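Local structure of Ps01740 (Pseudomonas sp. UW4, 5UIF) at residues G10-E14 and R15-S19; S23-S26 and I27-E31; D85-M88 and A89-A93. The protein is a homologue of cis-3-chloroacrylic acid dehalogenase in the tautomerase superfamily and probably catalyses hydrolytic dehalogenation or related reactions of small unsaturated acids. One frame throughout, in Å; residues are numbered along the deposited sequence.

Interaction 1: G10-E14 and R15-S19; sequences GTLSE and RQRQS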
# COMPACT_ATOMS: atom_id res chain seq x y z
N GLY A 10 -13.27 -8.23 -11.21
CA GLY A 10 -14.19 -9.30 -11.55
C GLY A 10 -13.90 -10.60 -10.83
O GLY A 10 -14.63 -11.58 -10.99
N THR A 11 -12.84 -10.62 -10.04
CA THR A 11 -12.45 -11.82 -9.31
C THR A 11 -13.41 -12.13 -8.17
O THR A 11 -13.93 -13.24 -8.08
CB THR A 11 -11.03 -11.69 -8.73
OG1 THR A 11 -10.08 -11.50 -9.79
CG2 THR A 11 -10.65 -12.94 -7.95
N LEU A 12 -13.65 -11.15 -7.31
CA LEU A 12 -14.49 -11.35 -6.13
C LEU A 12 -15.88 -10.76 -6.30
O LEU A 12 -16.05 -9.69 -6.90
CB LEU A 12 -13.81 -10.74 -4.90
CG LEU A 12 -12.47 -11.35 -4.51
CD1 LEU A 12 -11.86 -10.61 -3.32
CD2 LEU A 12 -12.64 -12.82 -4.19
N SER A 13 -16.88 -11.46 -5.77
CA SER A 13 -18.25 -10.97 -5.75
C SER A 13 -18.53 -10.29 -4.42
O SER A 13 -17.64 -10.15 -3.59
CB SER A 13 -19.25 -12.11 -6.00
OG SER A 13 -19.18 -13.07 -4.96
N GLU A 14 -19.78 -9.87 -4.22
CA GLU A 14 -20.18 -9.26 -2.96
C GLU A 14 -20.15 -10.30 -1.85
O GLU A 14 -19.64 -10.06 -0.76
CB GLU A 14 -21.58 -8.65 -3.07
CG GLU A 14 -21.61 -7.14 -2.84
CD GLU A 14 -23.01 -6.62 -2.53
OE1 GLU A 14 -23.95 -6.96 -3.28
OE2 GLU A 14 -23.17 -5.88 -1.54
N ARG A 15 -20.72 -11.47 -2.15
CA ARG A 15 -20.78 -12.56 -1.19
C ARG A 15 -19.39 -13.03 -0.79
O ARG A 15 -19.14 -13.38 0.37
CB ARG A 15 -21.60 -13.73 -1.77
CG ARG A 15 -20.95 -15.09 -1.62
CD ARG A 15 -21.67 -16.15 -2.42
NE ARG A 15 -21.60 -15.89 -3.85
CZ ARG A 15 -20.56 -16.18 -4.61
NH1 ARG A 15 -19.48 -16.75 -4.09
NH2 ARG A 15 -20.59 -15.90 -5.91
N GLN A 16 -18.47 -13.02 -1.75
CA GLN A 16 -17.11 -13.48 -1.50
C GLN A 16 -16.33 -12.50 -0.63
O GLN A 16 -15.57 -12.90 0.25
CB GLN A 16 -16.37 -13.72 -2.81
CG GLN A 16 -16.76 -15.02 -3.50
CD GLN A 16 -16.06 -15.21 -4.83
OE1 GLN A 16 -16.03 -14.30 -5.66
NE2 GLN A 16 -15.49 -16.39 -5.04
N ARG A 17 -16.53 -11.21 -0.87
CA ARG A 17 -15.87 -10.18 -0.07
C ARG A 17 -16.40 -10.20 1.36
O ARG A 17 -15.65 -9.97 2.31
CB ARG A 17 -16.07 -8.80 -0.69
CG ARG A 17 -15.21 -8.55 -1.92
CD ARG A 17 -15.30 -7.11 -2.38
NE ARG A 17 -16.64 -6.77 -2.86
CZ ARG A 17 -17.02 -6.86 -4.13
NH1 ARG A 17 -16.16 -7.28 -5.05
NH2 ARG A 17 -18.25 -6.53 -4.48
N GLN A 18 -17.69 -10.47 1.51
CA GLN A 18 -18.31 -10.59 2.83
C GLN A 18 -17.73 -11.79 3.58
O GLN A 18 -17.39 -11.69 4.76
CB GLN A 18 -19.82 -10.74 2.70
CG GLN A 18 -20.55 -10.87 4.03
CD GLN A 18 -20.49 -9.60 4.86
OE1 GLN A 18 -20.49 -8.49 4.32
NE2 GLN A 18 -20.44 -9.75 6.18
N SER A 19 -17.60 -12.91 2.88
CA SER A 19 -17.07 -14.13 3.47
C SER A 19 -15.61 -13.96 3.88
O SER A 19 -15.23 -14.33 4.99
CB SER A 19 -17.19 -15.30 2.48
OG SER A 19 -18.55 -15.54 2.15

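Interaction 2: S23-S26 and I27-E31; sequences SITS and IHTRE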
# COMPACT_ATOMS: atom_id res chain seq x y z
N SER A 23 -13.99 -14.01 7.56
CA SER A 23 -12.99 -15.05 7.80
C SER A 23 -11.69 -14.46 8.33
O SER A 23 -11.16 -14.93 9.34
CB SER A 23 -12.73 -15.84 6.51
OG SER A 23 -11.74 -16.83 6.72
N ILE A 24 -11.17 -13.44 7.64
CA ILE A 24 -9.93 -12.79 8.04
C ILE A 24 -10.04 -12.21 9.45
O ILE A 24 -9.12 -12.34 10.26
CB ILE A 24 -9.55 -11.66 7.06
CG1 ILE A 24 -9.12 -12.26 5.71
CG2 ILE A 24 -8.42 -10.81 7.62
CD1 ILE A 24 -8.82 -11.22 4.65
N THR A 25 -11.17 -11.57 9.74
CA THR A 25 -11.42 -11.00 11.06
C THR A 25 -11.37 -12.06 12.15
O THR A 25 -10.72 -11.87 13.17
CB THR A 25 -12.79 -10.29 11.11
OG1 THR A 25 -12.89 -9.35 10.04
CG2 THR A 25 -12.97 -9.57 12.44
N SER A 26 -12.04 -13.18 11.91
CA SER A 26 -12.06 -14.29 12.86
C SER A 26 -10.67 -14.86 13.10
O SER A 26 -10.31 -15.18 14.24
CB SER A 26 -13.00 -15.39 12.37
OG SER A 26 -12.99 -16.50 13.25
N ILE A 27 -9.90 -15.00 12.03
CA ILE A 27 -8.55 -15.54 12.11
C ILE A 27 -7.63 -14.62 12.92
O ILE A 27 -6.83 -15.09 13.73
CB ILE A 27 -7.95 -15.76 10.71
CG1 ILE A 27 -8.74 -16.83 9.96
CG2 ILE A 27 -6.49 -16.15 10.79
CD1 ILE A 27 -8.48 -16.87 8.47
N HIS A 28 -7.76 -13.31 12.71
CA HIS A 28 -6.92 -12.34 13.40
C HIS A 28 -7.27 -12.23 14.89
O HIS A 28 -6.38 -12.23 15.74
CB HIS A 28 -7.04 -10.96 12.75
CG HIS A 28 -6.19 -9.92 13.41
ND1 HIS A 28 -4.88 -9.69 13.05
CD2 HIS A 28 -6.47 -9.05 14.41
CE1 HIS A 28 -4.39 -8.72 13.80
NE2 HIS A 28 -5.33 -8.31 14.63
N THR A 29 -8.56 -12.12 15.19
CA THR A 29 -9.02 -11.96 16.57
C THR A 29 -8.66 -13.16 17.44
O THR A 29 -8.53 -13.04 18.66
CB THR A 29 -10.54 -11.74 16.64
OG1 THR A 29 -11.21 -12.83 15.99
CG2 THR A 29 -10.93 -10.43 15.95
N ARG A 30 -8.51 -14.32 16.80
CA ARG A 30 -8.19 -15.55 17.52
C ARG A 30 -6.70 -15.66 17.83
O ARG A 30 -6.31 -15.93 18.96
CB ARG A 30 -8.65 -16.76 16.71
CG ARG A 30 -8.19 -18.09 17.27
CD ARG A 30 -8.40 -19.21 16.26
NE ARG A 30 -7.49 -19.09 15.12
CZ ARG A 30 -7.84 -19.31 13.86
NH1 ARG A 30 -9.09 -19.68 13.57
NH2 ARG A 30 -6.95 -19.18 12.89
N GLU A 31 -5.88 -15.46 16.81
CA GLU A 31 -4.44 -15.66 16.93
C GLU A 31 -3.75 -14.56 17.73
O GLU A 31 -2.74 -14.80 18.38
CB GLU A 31 -3.80 -15.77 15.54
CG GLU A 31 -4.27 -16.97 14.73
CD GLU A 31 -3.88 -18.29 15.35
OE1 GLU A 31 -2.85 -18.34 16.07
OE2 GLU A 31 -4.59 -19.30 15.13

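Interaction 3: D85-M88 and A89-A93; sequences DVYM and AVTGA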
# COMPACT_ATOMS: atom_id res chain seq x y z
N ASP A 85 -5.26 -20.47 2.88
CA ASP A 85 -6.14 -21.63 2.70
C ASP A 85 -7.58 -21.20 2.42
O ASP A 85 -8.25 -21.78 1.57
CB ASP A 85 -6.11 -22.52 3.94
CG ASP A 85 -4.86 -23.37 4.02
OD1 ASP A 85 -4.27 -23.67 2.95
OD2 ASP A 85 -4.46 -23.75 5.14
N VAL A 86 -8.03 -20.17 3.13
CA VAL A 86 -9.39 -19.67 2.99
C VAL A 86 -9.62 -19.05 1.61
O VAL A 86 -10.62 -19.34 0.96
CB VAL A 86 -9.72 -18.63 4.08
CG1 VAL A 86 -10.89 -17.74 3.66
CG2 VAL A 86 -10.01 -19.32 5.40
N TYR A 87 -8.69 -18.21 1.17
CA TYR A 87 -8.84 -17.53 -0.12
C TYR A 87 -8.89 -18.52 -1.28
O TYR A 87 -9.67 -18.33 -2.22
CB TYR A 87 -7.71 -16.52 -0.35
CG TYR A 87 -7.87 -15.75 -1.63
CD1 TYR A 87 -8.65 -14.60 -1.69
CD2 TYR A 87 -7.25 -16.18 -2.81
CE1 TYR A 87 -8.80 -13.90 -2.87
CE2 TYR A 87 -7.40 -15.48 -3.99
CZ TYR A 87 -8.18 -14.34 -4.01
OH TYR A 87 -8.33 -13.64 -5.19
N MET A 88 -8.06 -19.55 -1.22
CA MET A 88 -8.03 -20.56 -2.27
C MET A 88 -9.32 -21.38 -2.28
O MET A 88 -9.74 -21.88 -3.33
CB MET A 88 -6.83 -21.49 -2.09
CG MET A 88 -5.49 -20.84 -2.38
SD MET A 88 -4.12 -21.99 -2.18
CE MET A 88 -4.59 -23.27 -3.35
N ALA A 89 -9.95 -21.51 -1.12
CA ALA A 89 -11.19 -22.27 -1.00
C ALA A 89 -12.38 -21.45 -1.46
O ALA A 89 -13.33 -21.99 -2.04
CB ALA A 89 -11.38 -22.73 0.43
N VAL A 90 -12.34 -20.15 -1.21
CA VAL A 90 -13.42 -19.25 -1.58
C VAL A 90 -13.40 -18.95 -3.08
O VAL A 90 -14.45 -18.89 -3.73
CB VAL A 90 -13.34 -17.92 -0.79
CG1 VAL A 90 -14.28 -16.87 -1.37
CG2 VAL A 90 -13.65 -18.17 0.68
N THR A 91 -12.20 -18.79 -3.63
CA THR A 91 -12.04 -18.35 -5.01
C THR A 91 -11.73 -19.49 -5.98
O THR A 91 -12.21 -19.50 -7.11
CB THR A 91 -10.92 -17.30 -5.12
OG1 THR A 91 -9.68 -17.88 -4.71
CG2 THR A 91 -11.23 -16.11 -4.24
N GLY A 92 -10.93 -20.45 -5.53
CA GLY A 92 -10.49 -21.54 -6.38
C GLY A 92 -9.20 -21.17 -7.10
O GLY A 92 -8.84 -21.78 -8.11
N ALA A 93 -8.51 -20.16 -6.58
CA ALA A 93 -7.29 -19.66 -7.19
C ALA A 93 -6.13 -20.63 -6.99
O ALA A 93 -6.19 -21.53 -6.14
CB ALA A 93 -6.93 -18.30 -6.62

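Interaction 1: G10-E14 and R15-S19
Gln16 OE1 is held by Ser13 from two of its atoms: the backbone N donates to it at 3.0 Å, lying in the amide plane on an oxygen lone pair, and Ser13 OG adds a weak bond at 3.5 Å. The favour is returned, since Gln16 N donates to Ser13 OG over 3.3 Å with an N-H...O angle of 152°. This reciprocal pair is a capping box, with Ser13 as N-cap of helix 14-32. Serine suits the place because its hydroxyl sits on a short arm: a chi1 of 63° sets OG between the backbone N and the carbonyl carbon, where it faces the first turn. Glutamine suits its own place by length: with CG beside its own backbone N, the extended chain reaches back to the N-cap.

Arg17 crosses the same turn on another side. Its guanidinium lies flat above Ser13 O, which stands 3.4 Å from the plane and over its centre, while the same carbonyl takes the helical bond from Arg17 N at 3.1 Å. On the way the Arg17 chain crosses Leu12 at an angle, its CG 4.0 Å from Leu12 CB. The polar end goes further, NE donating to Gly49 O of the second subunit. Glu14 contributes mainly its carbonyl, which accepts from Gln18 N; its CG passes near Arg17 NH2, but the carboxylate does not reach the guanidinium.

The turn thus starts helix 14-32 after the short loop that follows strand 2-8, with Leu12 touching both Phe43 of strand 40-46 and Thr91 of helix 73-91.

Interaction 2: S23-S26 and I27-E31
Arg30, whose CB rests on Ser26 O, carries a guanidinium with Ile27 CA over one face, 4.0 Å above the plane and toward its rim, and the Glu31 carboxylate at the edge. Arg30 NE and Glu31 OE2 form a salt bridge of 2.9 Å between sequence neighbours, on the surface of helix 14-32, the helical crossover of the beta-alpha-beta unit that links parallel strands 2-8 and 40-46. The imidazole of His28 leads away from the preceding turn, toward Pro1 and Val39, and its ND1 is hydrogen-bonded to Tyr3 OH.

On the buried side Ile27 runs back along the helix with its CG1-CD1 branch extended. CG1 is anti to the carbonyl carbon (chi1 -65°), which brings CD1 beside Ser23 OG at 3.7 Å. A branched apolar chain fits here because Ile27 also meets Ala82 of helix 73-91, so it takes part in the packing of the two helices. Trimming Ile27 to an alanine removes CG1, CG2 and CD1, and would probably leave a gap beside Ser23 OG and against Ala82.

One turn round, Thr25 and Thr29 bring their methyls together, CG2 to CG2, at 4.1 Å, while Thr25 OG1 is bonded to Ala21 O. Thr29 N donates to Thr25 O with an N-H...O angle of 168°. Close by, Thr29 OG1 lies 3.0 Å from Thr25 O and 3.1 Å from Ser26 O, two carbonyls competing for its one proton.

Interaction 3: D85-M88 and A89-A93
The methyl of Thr91 sits on the face of the Tyr87 ring, a CH-pi contact in which CG2 is 3.7 Å from the ring centroid and only 18° off its normal. Both side chains are placed for this by their first torsions. Tyr87 has CG anti to the backbone N (chi1 -177°), which carries the ring over the following turn. Thr91, with chi1 at 62°, puts OG1 between its own backbone N and carbonyl carbon and leaves CG2 beside the N, under the ring. OG1 also lies over that face, 3.4 Å from Tyr87 CE2, and it donates to Tyr87 O, which the Thr91 N reaches from the other face of the carbonyl plane; the very short hydroxyl distance is doubtful at this resolution.

The same OG1 accepts from Ala93 N at 3.2 Å, closing an ST turn just where the helix stops. Gly92 has left helical angles with a positive phi, at which a CB would be pressed against the carbonyl before it, and its N donates to Met88 O at 2.9 Å. Beyond it, Ala93 sets a compact CB 3.9 Å from Tyr87 CE2.

Met88 bends at its last torsion, bringing CE near Ala93 O. One residue back from Tyr87 and Thr91, Val86 CG1 and Val90 CG2 lie side by side at 4.1 Å, and both valines pack on Leu20 of helix 14-32.

The chemistry is consistent with threonine being suited to the last turn: its methyl serves the aromatic face, and its hydroxyl accepts a hydrogen bond from the chain leaving the helix and can donate one back to the helix.

How the interactions relate
Interactions 1 and 2 occupy one helix, 14-32, their centres about 18 Å apart, whereas interaction 3 ends the neighbouring helix 73-91. The start of one helix meets the end of the other: between interactions 1 and 3, with centres about 11 Å apart, Leu12 CD2 packs 3.6 Å from Thr91 CG2 and Gln16 NE2 is 3.0 Å from Val90 O, a probable hydrogen bond. Interaction 2 joins interaction 3 further along, where Ser23 OG and Val86 CG1 pack together. Interaction 2 also reaches the probable active site, since His28 touches Pro1, the amino-terminal residue on which the chemistry of studied tautomerase relatives depends.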